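Local structure of thiol peroxidase (Aquifex aeolicus, 2YZH) at residues E64-K69 with E156-D161; T54-D59 with L132-F137; V82-M87 with Q103-A108; Y147-P152 with Y160-N165; V49-T54 with E78-T83. The protein probably reduces hydrogen peroxide and organic hydroperoxides to water and alcohols as a thioredoxin-dependent peroxiredoxin, protecting the cell against oxidative stress. All coordinates share one frame; numbering follows the deposited sequence.

Interaction 1 of 5, residues E64-K69 with E156-D161; sequences ETETKK and EEPNYD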
# COMPACT_ATOMS: atom_id res chain seq x y z
N GLU D 64 22.92 -12.49 1.28
CA GLU D 64 23.37 -13.54 0.37
C GLU D 64 24.05 -14.64 1.17
O GLU D 64 23.81 -15.83 0.94
CB GLU D 64 24.34 -12.98 -0.67
CG GLU D 64 23.67 -12.07 -1.69
CD GLU D 64 24.65 -11.49 -2.69
OE1 GLU D 64 24.20 -10.79 -3.62
OE2 GLU D 64 25.87 -11.73 -2.55
N THR D 65 24.89 -14.24 2.13
CA THR D 65 25.60 -15.18 2.99
C THR D 65 24.62 -15.98 3.84
O THR D 65 24.77 -17.20 4.00
CB THR D 65 26.58 -14.43 3.92
OG1 THR D 65 27.64 -13.86 3.14
CG2 THR D 65 27.16 -15.37 4.96
N GLU D 66 23.63 -15.29 4.40
CA GLU D 66 22.64 -15.95 5.24
C GLU D 66 21.87 -17.00 4.43
O GLU D 66 21.68 -18.13 4.88
CB GLU D 66 21.65 -14.93 5.80
CG GLU D 66 20.74 -15.51 6.87
CD GLU D 66 19.58 -14.60 7.23
OE1 GLU D 66 19.72 -13.37 7.09
OE2 GLU D 66 18.54 -15.12 7.66
N THR D 67 21.43 -16.62 3.23
CA THR D 67 20.67 -17.51 2.37
C THR D 67 21.48 -18.73 1.93
O THR D 67 20.96 -19.85 1.88
CB THR D 67 20.16 -16.77 1.13
OG1 THR D 67 19.40 -15.63 1.54
CG2 THR D 67 19.26 -17.68 0.29
N LYS D 68 22.75 -18.53 1.59
CA LYS D 68 23.59 -19.66 1.19
C LYS D 68 23.78 -20.62 2.35
O LYS D 68 23.75 -21.84 2.17
CB LYS D 68 24.97 -19.18 0.70
CG LYS D 68 24.95 -18.49 -0.64
CD LYS D 68 24.24 -19.34 -1.70
CE LYS D 68 24.98 -20.64 -2.02
NZ LYS D 68 26.13 -20.44 -2.94
N LYS D 69 23.96 -20.06 3.55
CA LYS D 69 24.17 -20.87 4.74
C LYS D 69 22.94 -21.70 5.09
O LYS D 69 23.05 -22.87 5.46
CB LYS D 69 24.56 -19.96 5.92
CG LYS D 69 25.26 -20.70 7.06
CD LYS D 69 25.98 -19.73 8.00
CE LYS D 69 27.05 -18.91 7.28
NZ LYS D 69 27.76 -17.95 8.18
N GLU D 156 23.91 -7.79 11.15
CA GLU D 156 24.40 -9.05 11.71
C GLU D 156 23.65 -10.27 11.16
O GLU D 156 22.49 -10.17 10.75
CB GLU D 156 24.30 -9.01 13.25
CG GLU D 156 25.19 -7.95 13.87
CD GLU D 156 25.02 -7.78 15.37
OE1 GLU D 156 24.13 -8.42 15.97
OE2 GLU D 156 25.78 -6.98 15.96
N GLU D 157 24.33 -11.41 11.16
CA GLU D 157 23.74 -12.65 10.68
C GLU D 157 22.97 -13.27 11.84
O GLU D 157 23.24 -12.96 13.00
CB GLU D 157 24.83 -13.61 10.20
CG GLU D 157 25.55 -13.14 8.94
CD GLU D 157 26.71 -14.04 8.56
OE1 GLU D 157 26.49 -15.27 8.43
OE2 GLU D 157 27.84 -13.53 8.39
N PRO D 158 21.99 -14.13 11.55
CA PRO D 158 21.22 -14.75 12.64
C PRO D 158 21.97 -15.93 13.24
O PRO D 158 23.06 -16.28 12.79
CB PRO D 158 19.94 -15.19 11.94
CG PRO D 158 20.45 -15.63 10.61
CD PRO D 158 21.44 -14.53 10.24
N ASN D 159 21.37 -16.53 14.27
CA ASN D 159 21.94 -17.71 14.92
C ASN D 159 21.36 -18.88 14.12
O ASN D 159 20.19 -19.22 14.26
CB ASN D 159 21.47 -17.80 16.37
CG ASN D 159 22.07 -18.99 17.10
OD1 ASN D 159 22.12 -20.10 16.57
ND2 ASN D 159 22.51 -18.77 18.33
N TYR D 160 22.19 -19.48 13.28
CA TYR D 160 21.77 -20.59 12.43
C TYR D 160 21.45 -21.89 13.17
O TYR D 160 20.38 -22.47 12.99
CB TYR D 160 22.83 -20.84 11.37
CG TYR D 160 23.12 -19.64 10.50
CD1 TYR D 160 22.31 -19.33 9.40
CD2 TYR D 160 24.20 -18.81 10.77
CE1 TYR D 160 22.57 -18.23 8.59
CE2 TYR D 160 24.48 -17.70 9.97
CZ TYR D 160 23.66 -17.41 8.88
OH TYR D 160 23.95 -16.34 8.07
N ASP D 161 22.39 -22.35 14.00
CA ASP D 161 22.21 -23.60 14.74
C ASP D 161 20.91 -23.66 15.52
O ASP D 161 20.23 -24.69 15.52
CB ASP D 161 23.39 -23.81 15.69
CG ASP D 161 24.71 -23.90 14.97
OD1 ASP D 161 24.82 -24.70 14.02
OD2 ASP D 161 25.65 -23.15 15.35
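Lys69 sends CG anti to its backbone N (chi1 -160°) and lays CD over one face of the Tyr160 ring; a turn at chi3 (-60°) then carries NZ down to Glu157. Within the thioredoxin fold of this peroxiredoxin the contact joins helix 61-73, which holds the predicted peroxidatic Cys63, to the loop and first turn leading into helix 160-170. Lys69 CD sits 3.3 Å from the Tyr160 ring centroid, close to the ring normal, a CH-pi contact, while Pro158 CG lies over the rim of the opposite face. The phenol reaches down to the helix backbone, with OH 3.1 Å from Glu66 CA. The chain of Glu66 runs on beneath it against the proline, Glu66 CD to Pro158 CD 3.5 Å, its OE1 turned to a salt bridge with Arg134. Replacing Tyr160 by an alanine would probably uncover the Lys69 chain and leave the Glu157 carboxylate freer to swing, with one of its donors gone. As it stands, Glu157 OE1 takes two bonds: Lys69 NZ at 3.0 Å on its syn lone pair, in a salt bridge, and Tyr160 OH at 2.8 Å on the anti side, slightly out of the carboxylate plane.

Interaction 2 of 5, residues T54-D59 with L132-F137; sequences TVPSLD and LARAVF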
# COMPACT_ATOMS: atom_id res chain seq x y z
N THR D 54 13.11 -13.90 6.85
CA THR D 54 12.99 -12.61 6.20
C THR D 54 14.34 -11.90 6.16
O THR D 54 15.13 -11.99 7.10
CB THR D 54 11.96 -11.70 6.91
OG1 THR D 54 12.33 -11.50 8.28
CG2 THR D 54 10.57 -12.34 6.84
N VAL D 55 14.60 -11.22 5.05
CA VAL D 55 15.83 -10.48 4.88
C VAL D 55 15.56 -9.17 4.14
O VAL D 55 14.59 -9.05 3.39
CB VAL D 55 16.91 -11.29 4.07
CG1 VAL D 55 17.18 -12.63 4.76
CG2 VAL D 55 16.45 -11.51 2.63
N PRO D 56 16.41 -8.17 4.36
CA PRO D 56 16.27 -6.86 3.72
C PRO D 56 16.36 -6.98 2.19
O PRO D 56 15.51 -6.46 1.47
CB PRO D 56 17.43 -6.07 4.31
CG PRO D 56 17.53 -6.62 5.69
CD PRO D 56 17.39 -8.11 5.46
N SER D 57 17.39 -7.66 1.70
CA SER D 57 17.56 -7.81 0.26
C SER D 57 18.63 -8.81 -0.12
O SER D 57 19.75 -8.77 0.39
CB SER D 57 17.92 -6.47 -0.38
OG SER D 57 18.18 -6.62 -1.77
N LEU D 58 18.29 -9.72 -1.03
CA LEU D 58 19.23 -10.73 -1.49
C LEU D 58 20.36 -10.09 -2.29
O LEU D 58 21.32 -10.77 -2.66
CB LEU D 58 18.50 -11.77 -2.34
CG LEU D 58 17.46 -12.62 -1.61
CD1 LEU D 58 16.73 -13.51 -2.60
CD2 LEU D 58 18.14 -13.46 -0.54
N ASP D 59 20.26 -8.80 -2.57
CA ASP D 59 21.31 -8.11 -3.32
C ASP D 59 22.34 -7.43 -2.42
O ASP D 59 23.06 -6.53 -2.85
CB ASP D 59 20.71 -7.08 -4.28
CG ASP D 59 20.25 -7.71 -5.58
OD1 ASP D 59 20.94 -8.63 -6.07
OD2 ASP D 59 19.21 -7.28 -6.13
N LEU D 132 12.08 -5.35 4.79
CA LEU D 132 11.87 -6.31 5.87
C LEU D 132 13.12 -6.47 6.75
O LEU D 132 14.24 -6.45 6.25
CB LEU D 132 11.48 -7.69 5.31
CG LEU D 132 10.23 -7.76 4.44
CD1 LEU D 132 9.88 -9.23 4.19
CD2 LEU D 132 9.06 -7.06 5.13
N ALA D 133 12.91 -6.60 8.06
CA ALA D 133 14.02 -6.79 8.99
C ALA D 133 14.45 -8.26 8.92
O ALA D 133 13.73 -9.10 8.38
CB ALA D 133 13.59 -6.43 10.41
N ARG D 134 15.62 -8.56 9.47
CA ARG D 134 16.15 -9.91 9.45
C ARG D 134 15.56 -10.73 10.59
O ARG D 134 15.83 -10.47 11.77
CB ARG D 134 17.68 -9.87 9.54
CG ARG D 134 18.39 -11.15 9.13
CD ARG D 134 19.91 -10.98 9.27
NE ARG D 134 20.40 -9.78 8.58
CZ ARG D 134 20.42 -9.62 7.26
NH1 ARG D 134 19.99 -10.59 6.47
NH2 ARG D 134 20.86 -8.49 6.74
N ALA D 135 14.76 -11.73 10.24
CA ALA D 135 14.13 -12.56 11.25
C ALA D 135 13.89 -13.98 10.75
O ALA D 135 14.02 -14.26 9.56
CB ALA D 135 12.80 -11.95 11.68
N VAL D 136 13.55 -14.86 11.69
CA VAL D 136 13.27 -16.25 11.37
C VAL D 136 12.06 -16.70 12.17
O VAL D 136 11.96 -16.44 13.36
CB VAL D 136 14.44 -17.18 11.72
CG1 VAL D 136 14.06 -18.63 11.39
CG2 VAL D 136 15.67 -16.77 10.93
N PHE D 137 11.14 -17.37 11.48
CA PHE D 137 9.93 -17.88 12.11
C PHE D 137 9.83 -19.35 11.76
O PHE D 137 10.19 -19.74 10.65
CB PHE D 137 8.68 -17.18 11.55
CG PHE D 137 8.66 -15.70 11.79
CD1 PHE D 137 8.22 -15.19 13.00
CD2 PHE D 137 9.13 -14.82 10.81
CE1 PHE D 137 8.25 -13.82 13.25
CE2 PHE D 137 9.16 -13.46 11.05
CZ PHE D 137 8.72 -12.95 12.27
O HOH W 1 13.08 -7.06 2.36
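The Arg134 guanidinium carries the Pro56 ring over one face, Pro56 CD lying 3.7 Å from Arg134 NH2, and Val55 CG1 comes in obliquely at 3.9 Å from Arg134 NH1. NH2 donates to the carbonyl O of Ile154 and NH1 keeps its bond to Glu66, so two nitrogens of the group have partners beyond the two segments. Held between these acceptors, the plane has little freedom to turn against the proline. Behind it the chains pair for one step as antiparallel strands. Thr54 and Ala135 are a hydrogen-bonded pair, Thr54 N to Ala135 O 2.9 Å and Ala135 N to Thr54 O 3.2 Å. With chi1 at 59° the hydroxyl of Thr54 stands between its own N and carbonyl carbon, from where OG1 donates to Ala133 O at 2.8 Å. Pairing then gives way to looser contacts: Pro56 CA approaches Leu132 O at 3.3 Å, and a water bridges the segments, donating to Val55 O and Pro56 O and accepting from Leu132 N at 3.1 Å. Farther on, Asp59 makes a salt bridge to Arg95 of the second subunit. Pro56, Thr60 and Cys63 follow the Pro-x-x-x-Thr-x-x-Cys pattern of peroxiredoxins, and an arginine packed beside the predicted peroxidatic Cys63 is the classic companion of that active site.

Interaction 3 of 5, residues V82-M87 with Q103-A108; sequences VTVVSM and QNVTVA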
# COMPACT_ATOMS: atom_id res chain seq x y z
N VAL D 82 11.16 -24.52 3.63
CA VAL D 82 11.89 -23.29 3.94
C VAL D 82 11.79 -22.23 2.85
O VAL D 82 12.10 -22.49 1.69
CB VAL D 82 13.38 -23.59 4.22
CG1 VAL D 82 14.10 -22.34 4.69
CG2 VAL D 82 13.50 -24.69 5.26
N THR D 83 11.38 -21.02 3.23
CA THR D 83 11.25 -19.93 2.28
C THR D 83 11.95 -18.67 2.78
O THR D 83 11.75 -18.25 3.92
CB THR D 83 9.76 -19.58 2.05
OG1 THR D 83 9.03 -20.75 1.69
CG2 THR D 83 9.63 -18.54 0.94
N VAL D 84 12.78 -18.07 1.93
CA VAL D 84 13.47 -16.82 2.26
C VAL D 84 12.64 -15.72 1.61
O VAL D 84 12.43 -15.74 0.40
CB VAL D 84 14.90 -16.78 1.67
CG1 VAL D 84 15.54 -15.43 1.95
CG2 VAL D 84 15.75 -17.89 2.29
N VAL D 85 12.17 -14.76 2.40
CA VAL D 85 11.32 -13.69 1.88
C VAL D 85 11.90 -12.29 2.01
O VAL D 85 12.45 -11.93 3.04
CB VAL D 85 9.95 -13.70 2.59
CG1 VAL D 85 9.04 -12.62 2.00
CG2 VAL D 85 9.30 -15.07 2.44
N SER D 86 11.76 -11.49 0.95
CA SER D 86 12.25 -10.12 0.96
C SER D 86 11.39 -9.27 0.04
O SER D 86 10.49 -9.78 -0.64
CB SER D 86 13.70 -10.06 0.47
OG SER D 86 13.74 -10.17 -0.95
N MET D 87 11.67 -7.97 0.00
CA MET D 87 10.93 -7.07 -0.85
C MET D 87 11.56 -6.96 -2.24
O MET D 87 11.13 -6.15 -3.05
CB MET D 87 10.83 -5.67 -0.22
CG MET D 87 10.01 -5.63 1.07
SD MET D 87 8.34 -6.28 0.84
CE MET D 87 7.47 -4.83 0.26
N GLN D 103 19.02 -24.37 -4.37
CA GLN D 103 18.05 -25.40 -4.73
C GLN D 103 17.33 -26.05 -3.56
O GLN D 103 16.28 -26.66 -3.73
CB GLN D 103 18.75 -26.50 -5.54
CG GLN D 103 19.58 -26.03 -6.72
CD GLN D 103 18.74 -25.40 -7.81
OE1 GLN D 103 17.77 -25.99 -8.29
NE2 GLN D 103 19.10 -24.19 -8.22
N ASN D 104 17.89 -25.92 -2.36
CA ASN D 104 17.28 -26.54 -1.18
C ASN D 104 16.23 -25.70 -0.47
O ASN D 104 15.48 -26.21 0.35
CB ASN D 104 18.37 -26.95 -0.20
CG ASN D 104 19.39 -27.88 -0.82
OD1 ASN D 104 19.03 -28.88 -1.45
ND2 ASN D 104 20.67 -27.55 -0.67
N VAL D 105 16.20 -24.41 -0.78
CA VAL D 105 15.21 -23.53 -0.17
C VAL D 105 14.56 -22.71 -1.27
O VAL D 105 15.09 -22.61 -2.38
CB VAL D 105 15.85 -22.58 0.87
CG1 VAL D 105 16.50 -23.39 1.98
CG2 VAL D 105 16.87 -21.68 0.21
N THR D 106 13.41 -22.13 -0.96
CA THR D 106 12.68 -21.32 -1.92
C THR D 106 12.84 -19.84 -1.57
O THR D 106 12.83 -19.47 -0.40
CB THR D 106 11.17 -21.66 -1.89
OG1 THR D 106 10.98 -23.04 -2.23
CG2 THR D 106 10.40 -20.79 -2.87
N VAL D 107 13.03 -19.00 -2.58
CA VAL D 107 13.13 -17.57 -2.35
C VAL D 107 11.81 -17.03 -2.90
O VAL D 107 11.29 -17.54 -3.89
CB VAL D 107 14.31 -16.92 -3.10
CG1 VAL D 107 15.63 -17.49 -2.60
CG2 VAL D 107 14.17 -17.13 -4.60
N ALA D 108 11.25 -16.02 -2.24
CA ALA D 108 10.00 -15.45 -2.71
C ALA D 108 9.96 -13.97 -2.36
O ALA D 108 10.59 -13.53 -1.41
CB ALA D 108 8.83 -16.18 -2.09
O HOH W 2 12.62 -26.10 1.64
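Val82 and Val105 meet methyl to methyl, CG1 to CG1 at 3.8 Å, at the start of a run of small apolar side chains. On the same face Val84 lies more loosely beside Val107, whose side chain also packs on Gln93 and Cys97 of helix 90-100. The other face carries Thr83 and Ala108: chi1 of -53° places Thr83 OG1 beside the backbone N, where it is bonded to Lys40 NZ, and directs CG2 to within 3.9 Å of Ala108 CB. Strands 80-86 and 106-109 are parallel neighbours of the central sheet, their axes 25° apart, joined by helix 90-100 in a beta-alpha-beta crossover of the peroxiredoxin version of the thioredoxin fold. Between the two faces run the backbone bonds. Thr106 N donates to Val82 O at 3.0 Å, Val84 N to Thr106 O at 2.7 Å and Ala108 N to Val84 O at 2.9 Å; the last two point nearly along the C=O axis of the acceptor. The pairing fades at its far end, where the bond from Ser86 N to Ala108 O, 3.3 Å, is weak. At the opposite end, before strand 106-109 begins, a water spans the segments, accepting from Val82 N at 2.9 Å and donating to Asn104 O at 3.1 Å.

Interaction 4 of 5, residues Y147-P152 with Y160-N165; sequences YVQLVP and YDEVVN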
# COMPACT_ATOMS: atom_id res chain seq x y z
N TYR D 147 8.37 -20.78 16.99
CA TYR D 147 9.68 -20.21 17.27
C TYR D 147 9.85 -18.87 16.56
O TYR D 147 9.32 -18.67 15.47
CB TYR D 147 10.76 -21.18 16.79
CG TYR D 147 12.16 -20.62 16.78
CD1 TYR D 147 13.00 -20.75 17.89
CD2 TYR D 147 12.67 -19.99 15.64
CE1 TYR D 147 14.30 -20.26 17.87
CE2 TYR D 147 13.97 -19.50 15.61
CZ TYR D 147 14.78 -19.64 16.73
OH TYR D 147 16.07 -19.16 16.69
N VAL D 148 10.60 -17.96 17.18
CA VAL D 148 10.87 -16.66 16.58
C VAL D 148 12.28 -16.18 16.93
O VAL D 148 12.77 -16.40 18.04
CB VAL D 148 9.88 -15.56 17.06
CG1 VAL D 148 8.45 -15.95 16.73
CG2 VAL D 148 10.04 -15.34 18.56
N GLN D 149 12.92 -15.54 15.96
CA GLN D 149 14.24 -14.97 16.18
C GLN D 149 14.34 -13.67 15.38
O GLN D 149 14.24 -13.67 14.16
CB GLN D 149 15.37 -15.90 15.75
CG GLN D 149 16.74 -15.21 15.89
CD GLN D 149 17.91 -16.03 15.36
OE1 GLN D 149 18.97 -15.47 15.08
NE2 GLN D 149 17.73 -17.34 15.24
N LEU D 150 14.49 -12.57 16.10
CA LEU D 150 14.64 -11.28 15.46
C LEU D 150 16.08 -10.86 15.70
O LEU D 150 16.46 -10.61 16.84
CB LEU D 150 13.70 -10.24 16.08
CG LEU D 150 13.88 -8.82 15.53
CD1 LEU D 150 13.48 -8.79 14.06
CD2 LEU D 150 13.03 -7.84 16.32
N VAL D 151 16.88 -10.80 14.64
CA VAL D 151 18.28 -10.40 14.76
C VAL D 151 18.26 -8.95 15.25
O VAL D 151 17.65 -8.08 14.63
CB VAL D 151 19.01 -10.52 13.40
CG1 VAL D 151 20.51 -10.25 13.58
CG2 VAL D 151 18.79 -11.92 12.83
N PRO D 152 18.94 -8.67 16.38
CA PRO D 152 18.98 -7.33 16.96
C PRO D 152 19.60 -6.20 16.14
O PRO D 152 19.33 -5.03 16.39
CB PRO D 152 19.72 -7.55 18.28
CG PRO D 152 20.66 -8.67 17.94
CD PRO D 152 19.79 -9.61 17.14
N TYR D 160 22.19 -19.48 13.28
CA TYR D 160 21.77 -20.59 12.43
C TYR D 160 21.45 -21.89 13.17
O TYR D 160 20.38 -22.47 12.99
CB TYR D 160 22.83 -20.84 11.37
CG TYR D 160 23.12 -19.64 10.50
CD1 TYR D 160 22.31 -19.33 9.40
CD2 TYR D 160 24.20 -18.81 10.77
CE1 TYR D 160 22.57 -18.23 8.59
CE2 TYR D 160 24.48 -17.70 9.97
CZ TYR D 160 23.66 -17.41 8.88
OH TYR D 160 23.95 -16.34 8.07
N ASP D 161 22.39 -22.35 14.00
CA ASP D 161 22.21 -23.60 14.74
C ASP D 161 20.91 -23.66 15.52
O ASP D 161 20.23 -24.69 15.52
CB ASP D 161 23.39 -23.81 15.69
CG ASP D 161 24.71 -23.90 14.97
OD1 ASP D 161 24.82 -24.70 14.02
OD2 ASP D 161 25.65 -23.15 15.35
N GLU D 162 20.57 -22.57 16.20
CA GLU D 162 19.35 -22.51 17.00
C GLU D 162 18.13 -22.87 16.16
O GLU D 162 17.24 -23.60 16.62
CB GLU D 162 19.19 -21.11 17.60
CG GLU D 162 18.02 -20.98 18.56
CD GLU D 162 17.98 -19.62 19.24
OE1 GLU D 162 18.94 -19.29 19.97
OE2 GLU D 162 16.99 -18.89 19.04
N VAL D 163 18.08 -22.36 14.94
CA VAL D 163 16.97 -22.64 14.05
C VAL D 163 16.94 -24.13 13.69
O VAL D 163 15.93 -24.81 13.89
CB VAL D 163 17.09 -21.81 12.75
CG1 VAL D 163 15.95 -22.14 11.81
CG2 VAL D 163 17.09 -20.32 13.08
N VAL D 164 18.06 -24.62 13.18
CA VAL D 164 18.18 -26.03 12.79
C VAL D 164 17.73 -26.99 13.89
O VAL D 164 16.96 -27.91 13.64
CB VAL D 164 19.64 -26.37 12.41
CG1 VAL D 164 19.75 -27.85 12.05
CG2 VAL D 164 20.08 -25.51 11.24
N ASN D 165 18.21 -26.77 15.11
CA ASN D 165 17.84 -27.64 16.22
C ASN D 165 16.35 -27.62 16.50
O ASN D 165 15.75 -28.66 16.77
CB ASN D 165 18.60 -27.23 17.49
CG ASN D 165 20.11 -27.27 17.30
OD1 ASN D 165 20.64 -28.19 16.69
ND2 ASN D 165 20.80 -26.27 17.84
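Tyr147 and Glu162 form the tight part of this contact, which packs the outermost strand 145-150 of the main sheet against the C-terminal helix 160-170, the closing strand-helix pair of the thioredoxin fold. The strand and helix segments run nearly antiparallel, at 169°, with axes 10.1 Å apart, and side chains alone cross the gap. A chi1 of 169° swings the Tyr147 ring out toward the helix, while Glu162 reaches back with an extended chain. The hydroxyl donates a short bond, Tyr147 OH to Glu162 OE2 2.5 Å, met on the anti side of the oxygen and well out of the carboxylate plane. The carboxylate stands almost perpendicular to the ring, its CD at the ring edge. On the inner side, buried Val163 makes plain van der Waals touches, CG2 lying 4.1 Å from Tyr147 CE2 and 3.7 Å from Gln149 NE2; its side chain also packs on Val136 and Phe70. The Glu162 side, by contrast, faces solvent in part, though its backbone N is capped by Asn159 OD1 at the helix start. Gln149 ties the pieces together, its OE1 accepting from Asn159 N and its NE2 donating to Tyr147 OH at 2.9 Å, so that the hydroxyl both gives and receives a bond.

Interaction 5 of 5, residues V49-T54 with E78-T83; sequences VQVIIT and EGVDVT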
# COMPACT_ATOMS: atom_id res chain seq x y z
N VAL D 49 6.28 -28.61 8.50
CA VAL D 49 6.87 -27.55 9.31
C VAL D 49 7.38 -26.46 8.37
O VAL D 49 8.10 -26.75 7.42
CB VAL D 49 8.03 -28.08 10.19
CG1 VAL D 49 8.77 -26.91 10.82
CG2 VAL D 49 7.48 -28.98 11.28
N GLN D 50 7.01 -25.22 8.64
CA GLN D 50 7.43 -24.12 7.79
C GLN D 50 8.48 -23.24 8.45
O GLN D 50 8.39 -22.93 9.63
CB GLN D 50 6.23 -23.23 7.44
CG GLN D 50 5.04 -23.94 6.84
CD GLN D 50 3.92 -22.97 6.54
OE1 GLN D 50 4.08 -22.06 5.73
NE2 GLN D 50 2.78 -23.16 7.20
N VAL D 51 9.46 -22.84 7.66
CA VAL D 51 10.52 -21.96 8.13
C VAL D 51 10.50 -20.75 7.21
O VAL D 51 10.77 -20.86 6.02
CB VAL D 51 11.91 -22.63 8.06
CG1 VAL D 51 12.98 -21.66 8.55
CG2 VAL D 51 11.91 -23.90 8.90
N ILE D 52 10.15 -19.59 7.77
CA ILE D 52 10.08 -18.35 7.02
C ILE D 52 11.23 -17.46 7.47
O ILE D 52 11.31 -17.08 8.64
CB ILE D 52 8.74 -17.65 7.26
CG1 ILE D 52 7.59 -18.58 6.85
CG2 ILE D 52 8.67 -16.35 6.48
CD1 ILE D 52 6.22 -18.06 7.21
N ILE D 53 12.12 -17.15 6.54
CA ILE D 53 13.29 -16.33 6.82
C ILE D 53 13.17 -15.00 6.10
O ILE D 53 13.12 -14.96 4.88
CB ILE D 53 14.56 -17.07 6.33
CG1 ILE D 53 14.65 -18.44 7.01
CG2 ILE D 53 15.80 -16.22 6.59
CD1 ILE D 53 15.66 -19.39 6.38
N THR D 54 13.11 -13.90 6.85
CA THR D 54 12.99 -12.61 6.20
C THR D 54 14.34 -11.90 6.16
O THR D 54 15.13 -11.99 7.10
CB THR D 54 11.96 -11.70 6.91
OG1 THR D 54 12.33 -11.50 8.28
CG2 THR D 54 10.57 -12.34 6.84
N GLU D 78 13.86 -33.70 5.42
CA GLU D 78 12.48 -34.11 5.13
C GLU D 78 11.49 -33.42 6.07
O GLU D 78 11.86 -33.00 7.17
CB GLU D 78 12.32 -35.63 5.29
CG GLU D 78 13.36 -36.51 4.58
CD GLU D 78 13.22 -36.53 3.06
OE1 GLU D 78 12.11 -36.29 2.55
OE2 GLU D 78 14.23 -36.81 2.37
N GLY D 79 10.24 -33.30 5.64
CA GLY D 79 9.21 -32.71 6.47
C GLY D 79 9.28 -31.22 6.77
O GLY D 79 8.67 -30.76 7.74
N VAL D 80 10.00 -30.46 5.96
CA VAL D 80 10.11 -29.03 6.18
C VAL D 80 10.02 -28.25 4.87
O VAL D 80 10.38 -28.75 3.81
CB VAL D 80 11.45 -28.67 6.89
CG1 VAL D 80 12.61 -28.85 5.92
CG2 VAL D 80 11.40 -27.25 7.42
N ASP D 81 9.52 -27.03 4.96
CA ASP D 81 9.38 -26.16 3.80
C ASP D 81 10.00 -24.82 4.19
O ASP D 81 9.43 -24.09 5.00
CB ASP D 81 7.90 -26.00 3.43
CG ASP D 81 7.70 -25.11 2.22
OD1 ASP D 81 8.32 -25.38 1.17
OD2 ASP D 81 6.91 -24.15 2.32
N VAL D 82 11.16 -24.52 3.63
CA VAL D 82 11.89 -23.29 3.94
C VAL D 82 11.79 -22.23 2.85
O VAL D 82 12.10 -22.49 1.69
CB VAL D 82 13.38 -23.59 4.22
CG1 VAL D 82 14.10 -22.34 4.69
CG2 VAL D 82 13.50 -24.69 5.26
N THR D 83 11.38 -21.02 3.23
CA THR D 83 11.25 -19.93 2.28
C THR D 83 11.95 -18.67 2.78
O THR D 83 11.75 -18.25 3.92
CB THR D 83 9.76 -19.58 2.05
OG1 THR D 83 9.03 -20.75 1.69
CG2 THR D 83 9.63 -18.54 0.94
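Val49, Val51 and Ile53 exchange backbone hydrogen bonds with 79-83 in regular parallel register. Asp81 N donates to Val49 O, Val51 N to Asp81 O, Thr83 N to Val51 O and Ile53 N to Thr83 O, each at 2.9 Å; the first link, Val49 N to Gly79 O at 3.3 Å, is weak and lies at the entry to the strand, where Gly79 has positive phi. CA-H groups add to the pairing, Val80 CA pointing its hydrogen at Val49 O. The two strands, their segment axes 13° apart, are neighbours in the middle of the thioredoxin-fold sheet and belong to the beta-alpha-beta unit in which helix 61-73 connects them. Apolar contacts gather on the face turned to the helices. Val80 CG2 meets Val51 CG2 at 3.7 Å, and Val51 in turn lies side by side with Val82, Val51 CB being 3.8 Å from Val82 CG2. Val82 CG1 goes to Ile53 CD1, also at 3.7 Å. An alanine in place of Val82 would probably open a gap between Val51 and Ile53 and let the Ile53 end shift. Val51 and Val80 also touch Val167 of helix 160-170, while Ile53 packs on Phe70. The reverse face is mixed: Ile52 packs on Met116 and Tyr119, and Gln50 OE1 accepts from Gly43 N.

Interactions 2, 3 and 5 stitch neighbouring strands of one sheet: 5 and 3 share Val82 and Thr83 on strand 80-86, and 2 continues from Thr54 onto strand 135-139. Interactions 1 and 4 bring helix 160-170 and the loop before it onto helix 61-73 and strand 145-150, and share Tyr160. Interaction 2 comes closest to the active site, with the Arg134 side chain about 3 Å from that of Cys63. Glu66 of interaction 1, about 5 Å from the Cys63 side chain, joins it through the salt bridge Glu66 OE1 to Arg134 NH1, 2.9 Å. Interaction 4 lies away from that site but meets interaction 2 where Val136 N approaches Gln149 O at 2.8 Å. Cys97, the predicted disulfide partner of Cys63, touches Val107 of interaction 3; the disulfide is not formed here.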